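PDB 6ORI: EF0056 from Enterococcus faecalis, which is of unknown function but, as an enterococcal surface protein with immunoglobulin-like character and bound calcium, may be involved in biofilm formation. Local coordinates for residues Leu74-Arg77 / Leu78-Tyr81; Ala157-Leu160 / Lys161-Arg164; Gly232-Ala236 / Asn237-Ile241; Thr256-Lys259 / Gly260-Trp263; Asn293-Phe296 / Glu297-Lys300. All blocks are in the same frame, centred on the assembly; numbering follows the deposited sequence.

Contact 1: residues Leu74-Arg77 / Leu78-Tyr81; sequences LDER and LAQY
The N-cap of the short helix 76-79 joins Asp75 to Leu78 and Ala79 across the first helical turn. Asp75 O accepts twice. Ala79 N meets it at 2.8 Å on a nearly straight path, and Leu78 N meets it on a more bent one. The Asp75 carboxylate caps the helix. Its OD1 takes Arg77 N at 2.9 Å on the anti lone pair, facing away from OD2. The same OD1 receives Arg77 NE at 2.9 Å on the syn side. Arg77 NH2 completes the salt bridge to Asp75 OD2, also 2.9 Å, coming from above the carboxylate plane. Arg77 therefore grips side-on; a bend about its CG-CD bond (chi3 -64°) folds the guanidinium back to the cap. At the other end, Gln80 NE2 donates to Arg77 O at 3.0 Å, almost straight (170°), with the oxygen in the amide plane. Gln80 N also bonds to Glu76 O. Outside the turn, Met166 N donates to Asp75 OD2, and Leu74 and Ala79 pack on Trp114 of strand 113-117. With a helix start and an arginine around it, the Asp75 carboxylate is probably held in its charged form, and four N-H groups fix its rotation.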
loop_
_atom_site.group_PDB
_atom_site.type_symbol
_atom_site.label_atom_id
_atom_site.label_comp_id
_atom_site.label_asym_id
_atom_site.label_seq_id
_atom_site.Cartn_x
_atom_site.Cartn_y
_atom_site.Cartn_z
ATOM N N LEU A 74 8.122 -11.264 -3.098
ATOM C CA LEU A 74 8.888 -10.911 -1.908
ATOM C C LEU A 74 10.295 -10.516 -2.309
ATOM O O LEU A 74 10.872 -11.066 -3.228
ATOM C CB LEU A 74 8.966 -12.075 -0.927
ATOM C CG LEU A 74 7.645 -12.568 -0.392
ATOM C CD1 LEU A 74 7.921 -13.751 0.509
ATOM C CD2 LEU A 74 6.880 -11.497 0.346
ATOM N N ASP A 75 10.853 -9.567 -1.580
ATOM C CA ASP A 75 12.232 -9.177 -1.752
ATOM C C ASP A 75 13.111 -10.385 -1.984
ATOM O O ASP A 75 13.048 -11.335 -1.206
ATOM C CB ASP A 75 12.675 -8.424 -0.505
ATOM C CG ASP A 75 13.884 -7.593 -0.743
ATOM O OD1 ASP A 75 14.969 -8.177 -0.948
ATOM O OD2 ASP A 75 13.757 -6.347 -0.703
ATOM N N GLU A 76 13.948 -10.334 -3.007
ATOM C CA GLU A 76 14.862 -11.436 -3.301
ATOM C C GLU A 76 15.698 -11.839 -2.093
ATOM O O GLU A 76 16.046 -13.028 -1.927
ATOM C CB GLU A 76 15.799 -11.062 -4.455
ATOM C CG GLU A 76 15.130 -10.981 -5.821
ATOM C CD GLU A 76 14.825 -12.356 -6.422
ATOM O OE1 GLU A 76 14.413 -12.401 -7.602
ATOM O OE2 GLU A 76 14.997 -13.387 -5.727
ATOM N N ARG A 77 16.045 -10.875 -1.243
ATOM C CA ARG A 77 16.913 -11.154 -0.112
ATOM C C ARG A 77 16.220 -12.032 0.917
ATOM O O ARG A 77 16.877 -12.754 1.666
ATOM C CB ARG A 77 17.387 -9.835 0.517
ATOM C CG ARG A 77 18.332 -9.066 -0.401
ATOM C CD ARG A 77 18.584 -7.637 0.079
ATOM N NE ARG A 77 17.358 -6.851 0.046
ATOM C CZ ARG A 77 17.169 -5.704 0.691
ATOM N NH1 ARG A 77 18.139 -5.162 1.423
ATOM N NH2 ARG A 77 16.007 -5.088 0.606
ATOM N N LEU A 78 14.888 -11.954 0.996
ATOM C CA LEU A 78 14.104 -12.878 1.806
ATOM C C LEU A 78 13.765 -14.129 1.027
ATOM O O LEU A 78 13.806 -15.231 1.577
ATOM C CB LEU A 78 12.792 -12.235 2.303
ATOM C CG LEU A 78 12.947 -11.079 3.263
ATOM C CD1 LEU A 78 11.574 -10.512 3.569
ATOM C CD2 LEU A 78 13.636 -11.551 4.524
ATOM N N ALA A 79 13.373 -13.964 -0.228
ATOM C CA ALA A 79 12.857 -15.065 -1.025
ATOM C C ALA A 79 13.849 -16.223 -1.108
ATOM O O ALA A 79 13.454 -17.403 -1.107
ATOM C CB ALA A 79 12.500 -14.574 -2.420
ATOM N N GLN A 80 15.136 -15.916 -1.150
ATOM C CA GLN A 80 16.150 -16.957 -1.264
ATOM C C GLN A 80 16.081 -17.975 -0.124
ATOM O O GLN A 80 16.552 -19.101 -0.283
ATOM C CB GLN A 80 17.533 -16.317 -1.324
ATOM C CG GLN A 80 17.910 -15.609 -0.046
ATOM C CD GLN A 80 19.299 -14.976 -0.069
ATOM O OE1 GLN A 80 20.238 -15.549 -0.612
ATOM N NE2 GLN A 80 19.424 -13.785 0.535
ATOM N N TYR A 81 15.483 -17.590 1.001
ATOM C CA TYR A 81 15.394 -18.456 2.179
ATOM C C TYR A 81 13.985 -18.903 2.526
ATOM O O TYR A 81 13.765 -19.545 3.543
ATOM C CB TYR A 81 16.030 -17.781 3.412
ATOM C CG TYR A 81 17.540 -17.654 3.290
ATOM C CD1 TYR A 81 18.325 -18.783 3.096
ATOM C CD2 TYR A 81 18.162 -16.424 3.356
ATOM C CE1 TYR A 81 19.704 -18.689 2.982
ATOM C CE2 TYR A 81 19.558 -16.321 3.239
ATOM C CZ TYR A 81 20.307 -17.456 3.057
ATOM O OH TYR A 81 21.679 -17.352 2.938
#

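Contact 2: residues Ala157-Leu160 / Lys161-Arg164; sequences ADNL and KSDR. With CA (calcium ion), chain B.
Asp163 N is satisfied by Asn159 O at 2.9 Å, a fairly straight bond (161°) that closes the last turn of helix 157-162. One residue earlier, Ser162 N donates to Asp158 O at 3.1 Å. Lys161 N divides its hydrogen: Ala157 O accepts it at 3.1 Å, and Asp158 O takes a weak share at 3.2 Å. Asp158 O thus has two donors, one of them weak. The Asn159 amide reaches back to the end of the preceding helix 148-155, where its ND2 donates to Ile155 O. The helix end forms part of a calcium site. Ser162 O binds the calcium ion at 2.4 Å. Asp163 leaves helical backbone angles, and its CG lies beside its own N (chi1 -81°), which places OD1 2.3 Å from the calcium ion in the conformer described. Gly372 O, Asp374 OD1, Leu400 O and Asp402 OD1 supply the other ligands, bringing the C-terminal part of the chain to this helix. The chain of Arg164 is bent at two successive bonds and passes its CD 4.0 Å from Leu160 O. Its guanidinium NH1 forms a salt bridge to Asp195. On the apolar side, Leu160 packs against Phe152 and Ile155 of helix 148-155.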
loop_
_atom_site.group_PDB
_atom_site.type_symbol
_atom_site.label_atom_id
_atom_site.label_comp_id
_atom_site.label_asym_id
_atom_site.label_seq_id
_atom_site.Cartn_x
_atom_site.Cartn_y
_atom_site.Cartn_z
ATOM N N ALA A 157 23.254 -5.549 8.160
ATOM C CA ALA A 157 22.501 -4.460 8.776
ATOM C C ALA A 157 22.570 -3.182 7.952
ATOM O O ALA A 157 21.586 -2.448 7.848
ATOM C CB ALA A 157 22.999 -4.211 10.170
ATOM N N ASP A 158 23.731 -2.924 7.360
ATOM C CA ASP A 158 23.910 -1.754 6.528
ATOM C C ASP A 158 22.981 -1.809 5.326
ATOM O O ASP A 158 22.365 -0.802 4.967
ATOM C CB ASP A 158 25.389 -1.616 6.106
ATOM C CG ASP A 158 25.937 -2.839 5.373
ATOM O OD1 ASP A 158 25.591 -4.008 5.679
ATOM O OD2 ASP A 158 26.810 -2.640 4.501
ATOM N N ASN A 159 22.844 -2.985 4.730
ATOM C CA ASN A 159 22.035 -3.146 3.527
ATOM C C ASN A 159 20.543 -3.092 3.838
ATOM O O ASN A 159 19.754 -2.639 3.012
ATOM C CB ASN A 159 22.419 -4.436 2.810
ATOM C CG ASN A 159 23.834 -4.388 2.284
ATOM O OD1 ASN A 159 24.205 -3.431 1.598
ATOM N ND2 ASN A 159 24.642 -5.389 2.626
ATOM N N LEU A 160 20.160 -3.529 5.027
ATOM C CA LEU A 160 18.769 -3.452 5.450
ATOM C C LEU A 160 18.378 -2.010 5.714
ATOM O O LEU A 160 17.202 -1.657 5.633
ATOM C CB LEU A 160 18.579 -4.282 6.708
ATOM C CG LEU A 160 18.676 -5.798 6.530
ATOM C CD1 LEU A 160 18.833 -6.475 7.877
ATOM C CD2 LEU A 160 17.444 -6.322 5.783
ATOM N N LYS A 161 19.360 -1.190 6.068
ATOM C CA LYS A 161 19.119 0.230 6.277
ATOM C C LYS A 161 18.926 0.938 4.937
ATOM O O LYS A 161 18.048 1.777 4.797
ATOM C CB LYS A 161 20.292 0.826 7.051
ATOM C CG LYS A 161 20.110 2.242 7.560
ATOM C CD LYS A 161 20.707 2.394 8.968
ATOM C CE LYS A 161 22.168 1.909 9.075
ATOM N NZ LYS A 161 22.520 1.467 10.456
ATOM N N SER A 162 19.732 0.578 3.949
ATOM C CA SER A 162 19.736 1.326 2.699
ATOM C C SER A 162 18.691 0.853 1.673
ATOM O O SER A 162 18.271 1.622 0.836
ATOM C CB SER A 162 21.127 1.313 2.077
ATOM O OG SER A 162 21.513 0.011 1.683
ATOM N N ASP A 163 18.352 -0.438 1.681
ATOM C CA ASP A 163 17.302 -0.991 0.813
ATOM C C ASP A 163 16.274 -1.685 1.717
ATOM O O ASP A 163 16.555 -2.726 2.338
ATOM C CB ASP A 163 17.856 -2.041 -0.164
ATOM C CG ASP A 163 18.521 -1.453 -1.400
ATOM O OD1 ASP A 163 18.396 -0.257 -1.678
ATOM O OD2 ASP A 163 19.145 -2.245 -2.147
ATOM N N ARG A 164 15.075 -1.139 1.808
ATOM C CA ARG A 164 14.035 -1.780 2.604
ATOM C C ARG A 164 13.592 -3.096 1.952
ATOM O O ARG A 164 13.696 -3.259 0.747
ATOM C CB ARG A 164 12.837 -0.844 2.777
ATOM C CG ARG A 164 13.175 0.521 3.397
ATOM C CD ARG A 164 13.895 0.382 4.720
ATOM N NE ARG A 164 13.220 -0.501 5.668
ATOM C CZ ARG A 164 12.667 -0.134 6.830
ATOM N NH1 ARG A 164 12.092 -1.068 7.598
ATOM N NH2 ARG A 164 12.675 1.144 7.224
HETATM CA CA CA B . 18.421 2.028 -1.486
#

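Contact 3: residues Gly232-Ala236 / Asn237-Ile241; sequences GSTGA and NGAII
Thr234 holds OG1 between its backbone N and carbonyl carbon (chi1 50°), which leaves CG2 beside the backbone N and brings the methyl side of the residue to Ala239. The residues between them form a type I beta turn from Gly235 to Gly238. The turn leads from the loop after strand 211-221 into strand 239-248 of the five-stranded antiparallel sheet. Its closing bond runs from Gly238 N to Gly235 O at 3.3 Å. The bond is long, and the donor stands well above the carbonyl plane. Both ends of the turn are glycines with positive phi, 86° at Gly235 and 75° at Gly238. Gly235 adopts backbone angles at which a CB would press on the carbonyl oxygen of Thr234. Asn237 sits at the corner with CB and CG alongside the Ala236 carbonyl group; Asn237 CG is 3.6 Å from Ala236 C. Thr234 O and Gly238 O come within 3.0 Å of each other. Both are acceptors, so this approach is no bond and is probably mildly repulsive. The Thr234 hydroxyl has its partners outside the turn, Glu222 O and Ile225 N. Strand pairing takes over past the turn, with backbone bonds from Gly238 to Leu348 and from Ala239 to Glu221. The side-chain contact itself is small: Thr234 CB lies 3.9 Å from Ala239 CB, an apolar touch, and the same methyl also rests 3.6 Å from Thr234 O. Further along the strand, Ile241 reaches back with its CD1 4.4 Å from Thr234 CG2.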
loop_
_atom_site.group_PDB
_atom_site.type_symbol
_atom_site.label_atom_id
_atom_site.label_comp_id
_atom_site.label_asym_id
_atom_site.label_seq_id
_atom_site.Cartn_x
_atom_site.Cartn_y
_atom_site.Cartn_z
ATOM N N GLY A 232 -6.023 19.346 -11.301
ATOM C CA GLY A 232 -4.823 18.792 -10.695
ATOM C C GLY A 232 -3.754 18.493 -11.730
ATOM O O GLY A 232 -4.093 18.236 -12.890
ATOM N N SER A 233 -2.491 18.513 -11.326
ATOM C CA SER A 233 -1.389 18.335 -12.261
ATOM C C SER A 233 -0.098 17.954 -11.567
ATOM O O SER A 233 0.049 18.143 -10.370
ATOM C CB SER A 233 -1.182 19.616 -13.061
ATOM O OG SER A 233 -1.258 20.740 -12.200
ATOM N N THR A 234 0.880 17.442 -12.317
ATOM C CA THR A 234 2.152 17.006 -11.723
ATOM C C THR A 234 3.347 17.965 -11.757
ATOM O O THR A 234 4.392 17.719 -11.142
ATOM C CB THR A 234 2.640 15.736 -12.400
ATOM O OG1 THR A 234 2.625 15.886 -13.825
ATOM C CG2 THR A 234 1.708 14.599 -12.026
ATOM N N GLY A 235 3.218 18.992 -12.556
ATOM C CA GLY A 235 4.248 20.008 -12.691
ATOM C C GLY A 235 5.338 19.681 -13.703
ATOM O O GLY A 235 5.389 18.586 -14.273
ATOM N N ALA A 236 6.229 20.637 -13.942
ATOM C CA ALA A 236 7.195 20.530 -15.031
ATOM C C ALA A 236 8.249 19.444 -14.856
ATOM O O ALA A 236 8.909 19.057 -15.828
ATOM C CB ALA A 236 7.911 21.858 -15.220
ATOM N N ASN A 237 8.451 18.984 -13.620
ATOM C CA ASN A 237 9.484 17.998 -13.328
ATOM C C ASN A 237 8.891 16.713 -12.824
ATOM O O ASN A 237 9.594 15.858 -12.290
ATOM C CB ASN A 237 10.463 18.570 -12.309
ATOM C CG ASN A 237 11.154 19.783 -12.835
ATOM O OD1 ASN A 237 11.887 19.687 -13.807
ATOM N ND2 ASN A 237 10.874 20.936 -12.256
ATOM N N GLY A 238 7.597 16.536 -13.023
ATOM C CA GLY A 238 6.937 15.358 -12.515
ATOM C C GLY A 238 6.735 15.433 -11.015
ATOM O O GLY A 238 6.992 16.434 -10.342
ATOM N N ALA A 239 6.217 14.351 -10.477
ATOM C CA ALA A 239 5.801 14.336 -9.091
ATOM C C ALA A 239 5.889 12.948 -8.519
ATOM O O ALA A 239 5.767 11.956 -9.243
ATOM C CB ALA A 239 4.394 14.838 -8.981
ATOM N N ILE A 240 6.112 12.859 -7.222
ATOM C CA ILE A 240 5.896 11.607 -6.531
ATOM C C ILE A 240 4.483 11.620 -5.979
ATOM O O ILE A 240 4.093 12.552 -5.272
ATOM C CB ILE A 240 6.915 11.366 -5.417
ATOM C CG1 ILE A 240 8.324 11.277 -6.009
ATOM C CG2 ILE A 240 6.554 10.092 -4.640
ATOM C CD1 ILE A 240 9.430 11.361 -4.971
ATOM N N ILE A 241 3.716 10.601 -6.348
ATOM C CA ILE A 241 2.327 10.454 -5.938
ATOM C C ILE A 241 2.247 9.479 -4.796
ATOM O O ILE A 241 2.793 8.383 -4.870
ATOM C CB ILE A 241 1.446 9.885 -7.073
ATOM C CG1 ILE A 241 1.725 10.569 -8.415
ATOM C CG2 ILE A 241 -0.034 9.983 -6.723
ATOM C CD1 ILE A 241 1.565 12.047 -8.404
#

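Contact 4: residues Thr256-Lys259 / Gly260-Trp263; sequences TSAK and GTPW
Lys259 and Trp263 meet through a direct hydrogen bond, in the turn that carries the chain from helix 254-257 to strand 264-269. Trp263 NE1 donates to Lys259 O at 2.8 Å, close to straight (167°). The oxygen lies at the ring edge, in the indole plane. A water forms the second polar link. It donates to Ala258 O at 2.8 Å and also bonds to Thr261 OG1 at 2.8 Å. Apolar contacts are centred on the Ala258 methyl. Ala258 CB lies 3.6 Å from Thr261 CG2 and 4.0 Å from Trp263 CZ2, by the six-membered ring of the indole. The backbone shapes the turn: Gly260 has positive phi (70°), and the Thr261-Pro262 peptide is cis. Tyr254 of helix 254-257 also holds Trp263: its ring meets the indole edge-to-face and its hydroxyl bonds to Trp263 N. The Phe252 ring also meets it, with planes about 10° apart. Lys259 N and Ser257 O are both bonded to the side-chain amide of Asn207. The indole is buried, and its one polar atom spends its hydrogen on a backbone carbonyl. Together with the Tyr254 and Phe252 rings, this bond probably limits the rotation of the indole, and it ties the end of the loop back to the Lys259 backbone.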
loop_
_atom_site.group_PDB
_atom_site.type_symbol
_atom_site.label_atom_id
_atom_site.label_comp_id
_atom_site.label_asym_id
_atom_site.label_seq_id
_atom_site.Cartn_x
_atom_site.Cartn_y
_atom_site.Cartn_z
ATOM N N THR A 256 -22.051 10.404 9.215
ATOM C CA THR A 256 -22.982 9.931 10.237
ATOM C C THR A 256 -22.299 9.510 11.544
ATOM O O THR A 256 -22.855 9.705 12.615
ATOM C CB THR A 256 -23.857 8.784 9.749
ATOM O OG1 THR A 256 -23.062 7.621 9.538
ATOM C CG2 THR A 256 -24.558 9.148 8.474
ATOM N N SER A 257 -21.077 8.990 11.470
ATOM C CA SER A 257 -20.519 8.234 12.579
ATOM C C SER A 257 -19.195 8.724 13.161
ATOM O O SER A 257 -18.832 8.320 14.259
ATOM C CB SER A 257 -20.335 6.776 12.146
ATOM O OG SER A 257 -21.566 6.228 11.707
ATOM N N ALA A 258 -18.443 9.568 12.462
ATOM C CA ALA A 258 -17.150 9.961 12.995
ATOM C C ALA A 258 -17.288 10.748 14.286
ATOM O O ALA A 258 -18.144 11.612 14.393
ATOM C CB ALA A 258 -16.377 10.779 11.984
ATOM N N LYS A 259 -16.420 10.435 15.243
ATOM C CA LYS A 259 -16.321 11.143 16.514
ATOM C C LYS A 259 -14.927 11.729 16.654
ATOM O O LYS A 259 -13.988 11.286 15.998
ATOM C CB LYS A 259 -16.611 10.170 17.672
ATOM C CG LYS A 259 -17.990 9.478 17.578
ATOM C CD LYS A 259 -19.143 10.452 17.567
ATOM C CE LYS A 259 -19.278 11.206 18.884
ATOM N NZ LYS A 259 -19.544 10.285 20.033
ATOM N N GLY A 260 -14.768 12.728 17.503
ATOM C CA GLY A 260 -13.495 13.419 17.605
ATOM C C GLY A 260 -13.215 14.258 16.370
ATOM O O GLY A 260 -12.075 14.444 15.977
ATOM N N THR A 261 -14.284 14.773 15.776
ATOM C CA THR A 261 -14.222 15.573 14.576
ATOM C C THR A 261 -13.863 17.028 14.864
ATOM O O THR A 261 -14.065 17.520 15.978
ATOM C CB THR A 261 -15.572 15.506 13.864
ATOM O OG1 THR A 261 -16.622 15.752 14.820
ATOM C CG2 THR A 261 -15.788 14.125 13.234
ATOM N N PRO A 262 -13.334 17.739 13.863
ATOM C CA PRO A 262 -13.017 17.205 12.546
ATOM C C PRO A 262 -11.723 16.414 12.552
ATOM O O PRO A 262 -10.755 16.707 13.251
ATOM C CB PRO A 262 -12.909 18.470 11.693
ATOM C CG PRO A 262 -12.367 19.495 12.649
ATOM C CD PRO A 262 -13.021 19.181 13.974
ATOM N N TRP A 263 -11.721 15.375 11.736
ATOM C CA TRP A 263 -10.498 14.606 11.555
ATOM C C TRP A 263 -9.525 15.346 10.652
ATOM O O TRP A 263 -9.904 16.256 9.906
ATOM C CB TRP A 263 -10.789 13.255 10.924
ATOM C CG TRP A 263 -11.493 12.265 11.805
ATOM C CD1 TRP A 263 -11.984 12.456 13.066
ATOM C CD2 TRP A 263 -11.786 10.919 11.462
ATOM N NE1 TRP A 263 -12.564 11.293 13.530
ATOM C CE2 TRP A 263 -12.458 10.340 12.549
ATOM C CE3 TRP A 263 -11.542 10.138 10.326
ATOM C CZ2 TRP A 263 -12.881 9.015 12.537
ATOM C CZ3 TRP A 263 -11.970 8.829 10.309
ATOM C CH2 TRP A 263 -12.643 8.283 11.417
HETATM O O HOH W 1 -18.668 14.028 15.720
#

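Contact 5: residues Asn293-Phe296 / Glu297-Lys300; sequences NVAF and ESGK
An Asx turn at Asn293 runs into a short 3-10 segment, where Ser298 meets Asn293 and Ala295. Asn293 sends CG opposite its backbone N (chi1 -180°), and OD1 swings over the chain that follows. Ala295 N donates to Asn293 OD1 at 2.9 Å, the bond that defines the Asx turn. In the modelled conformer of Ser298, one of two, the hydroxyl donates to the same Asn293 OD1 at 2.8 Å. The two donors come from opposite faces of the amide plane, so this oxygen is pinched between backbone and side chain. The 3-10 segment itself is made by i-to-i+3 bonds. Ser298 N reaches Ala295 O at 3.0 Å, and Gly299 N reaches Phe296 O at 3.2 Å. In both, the donor stands above the carbonyl plane. The Ala295 methyl approaches the serine, with Ala295 CB 4.0 Å from Ser298 OG. Phe296 turns the other way, its ring leaving the turn for the interior. The ring packs on Ile225 and meets the His283 ring with planes about 55° apart. Arg343 of strand 340-348 bonds to Val294 O. After Gly299 the chain enters edge strand 300-304, where Lys300 pairs with Met284 of strand 277-284.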
loop_
_atom_site.group_PDB
_atom_site.type_symbol
_atom_site.label_atom_id
_atom_site.label_comp_id
_atom_site.label_asym_id
_atom_site.label_seq_id
_atom_site.Cartn_x
_atom_site.Cartn_y
_atom_site.Cartn_z
ATOM N N ASN A 293 -11.124 2.239 -11.061
ATOM C CA ASN A 293 -10.137 3.019 -11.798
ATOM C C ASN A 293 -9.701 4.166 -10.914
ATOM O O ASN A 293 -10.528 5.051 -10.539
ATOM C CB ASN A 293 -10.720 3.559 -13.107
ATOM C CG ASN A 293 -9.710 4.383 -13.922
ATOM O OD1 ASN A 293 -9.070 5.283 -13.400
ATOM N ND2 ASN A 293 -9.607 4.093 -15.211
ATOM N N VAL A 294 -8.418 4.160 -10.576
ATOM C CA VAL A 294 -7.839 5.213 -9.767
ATOM C C VAL A 294 -6.666 5.847 -10.524
ATOM O O VAL A 294 -5.701 6.318 -9.928
ATOM C CB VAL A 294 -7.425 4.690 -8.357
ATOM C CG1 VAL A 294 -8.662 4.263 -7.573
ATOM C CG2 VAL A 294 -6.443 3.553 -8.457
ATOM N N ALA A 295 -6.760 5.907 -11.848
ATOM C CA ALA A 295 -5.751 6.609 -12.637
ATOM C C ALA A 295 -5.666 8.076 -12.201
ATOM O O ALA A 295 -6.614 8.636 -11.667
ATOM C CB ALA A 295 -6.095 6.540 -14.103
ATOM N N PHE A 296 -4.534 8.694 -12.468
ATOM C CA PHE A 296 -4.345 10.101 -12.127
ATOM C C PHE A 296 -5.435 10.969 -12.733
ATOM O O PHE A 296 -5.933 11.908 -12.108
ATOM C CB PHE A 296 -2.973 10.568 -12.622
ATOM C CG PHE A 296 -2.566 11.920 -12.096
ATOM C CD1 PHE A 296 -1.877 12.031 -10.907
ATOM C CD2 PHE A 296 -2.855 13.067 -12.794
ATOM C CE1 PHE A 296 -1.481 13.256 -10.410
ATOM C CE2 PHE A 296 -2.462 14.318 -12.297
ATOM C CZ PHE A 296 -1.781 14.400 -11.112
ATOM N N GLU A 297 -5.804 10.711 -13.982
ATOM C CA GLU A 297 -6.777 11.575 -14.650
ATOM C C GLU A 297 -8.122 11.593 -13.933
ATOM O O GLU A 297 -8.877 12.553 -14.064
ATOM C CB GLU A 297 -6.981 11.162 -16.110
ATOM C CG GLU A 297 -7.609 9.801 -16.287
ATOM C CD GLU A 297 -8.043 9.575 -17.705
ATOM O OE1 GLU A 297 -9.083 10.140 -18.114
ATOM O OE2 GLU A 297 -7.328 8.851 -18.411
ATOM N N SER A 298 -8.400 10.543 -13.165
ATOM C CA SER A 298 -9.711 10.348 -12.548
ATOM C C SER A 298 -9.917 11.238 -11.314
ATOM O O SER A 298 -11.051 11.500 -10.907
ATOM C CB SER A 298 -9.890 8.879 -12.158
ATOM O OG SER A 298 -9.753 8.022 -13.285
ATOM N N GLY A 299 -8.829 11.690 -10.715
ATOM C CA GLY A 299 -8.906 12.463 -9.489
ATOM C C GLY A 299 -9.383 13.869 -9.744
ATOM O O GLY A 299 -9.578 14.285 -10.882
ATOM N N LYS A 300 -9.575 14.610 -8.655
ATOM C CA LYS A 300 -9.920 16.025 -8.706
ATOM C C LYS A 300 -9.126 16.725 -7.612
ATOM O O LYS A 300 -9.065 16.229 -6.486
ATOM C CB LYS A 300 -11.425 16.199 -8.473
ATOM C CG LYS A 300 -11.912 17.600 -8.224
ATOM C CD LYS A 300 -12.896 17.628 -7.057
ATOM C CE LYS A 300 -14.141 16.794 -7.334
ATOM N NZ LYS A 300 -14.952 16.601 -6.104
#

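In the fold
All five contacts are local and lie in series along the chain; none nest or cross. Contact 1 closes the turn after strand 68-74, and contact 2 ends helix 157-162 at the calcium site. These two touch: Arg77 NH2 bonds to Asp163 O at 3.0 Å, joining the capped helix to the metal-binding turn. Contact 3 turns the chain into strand 239-248, contact 4 links helix 254-257 to strand 264-269, and contact 5 leads into strand 300-304. Contacts 3 and 5 also touch, with Thr234 CG2 3.6 Å from Phe296 CZ. Contact 4 stands apart, with centres about 42 Å from contact 1, across the centre of the chain.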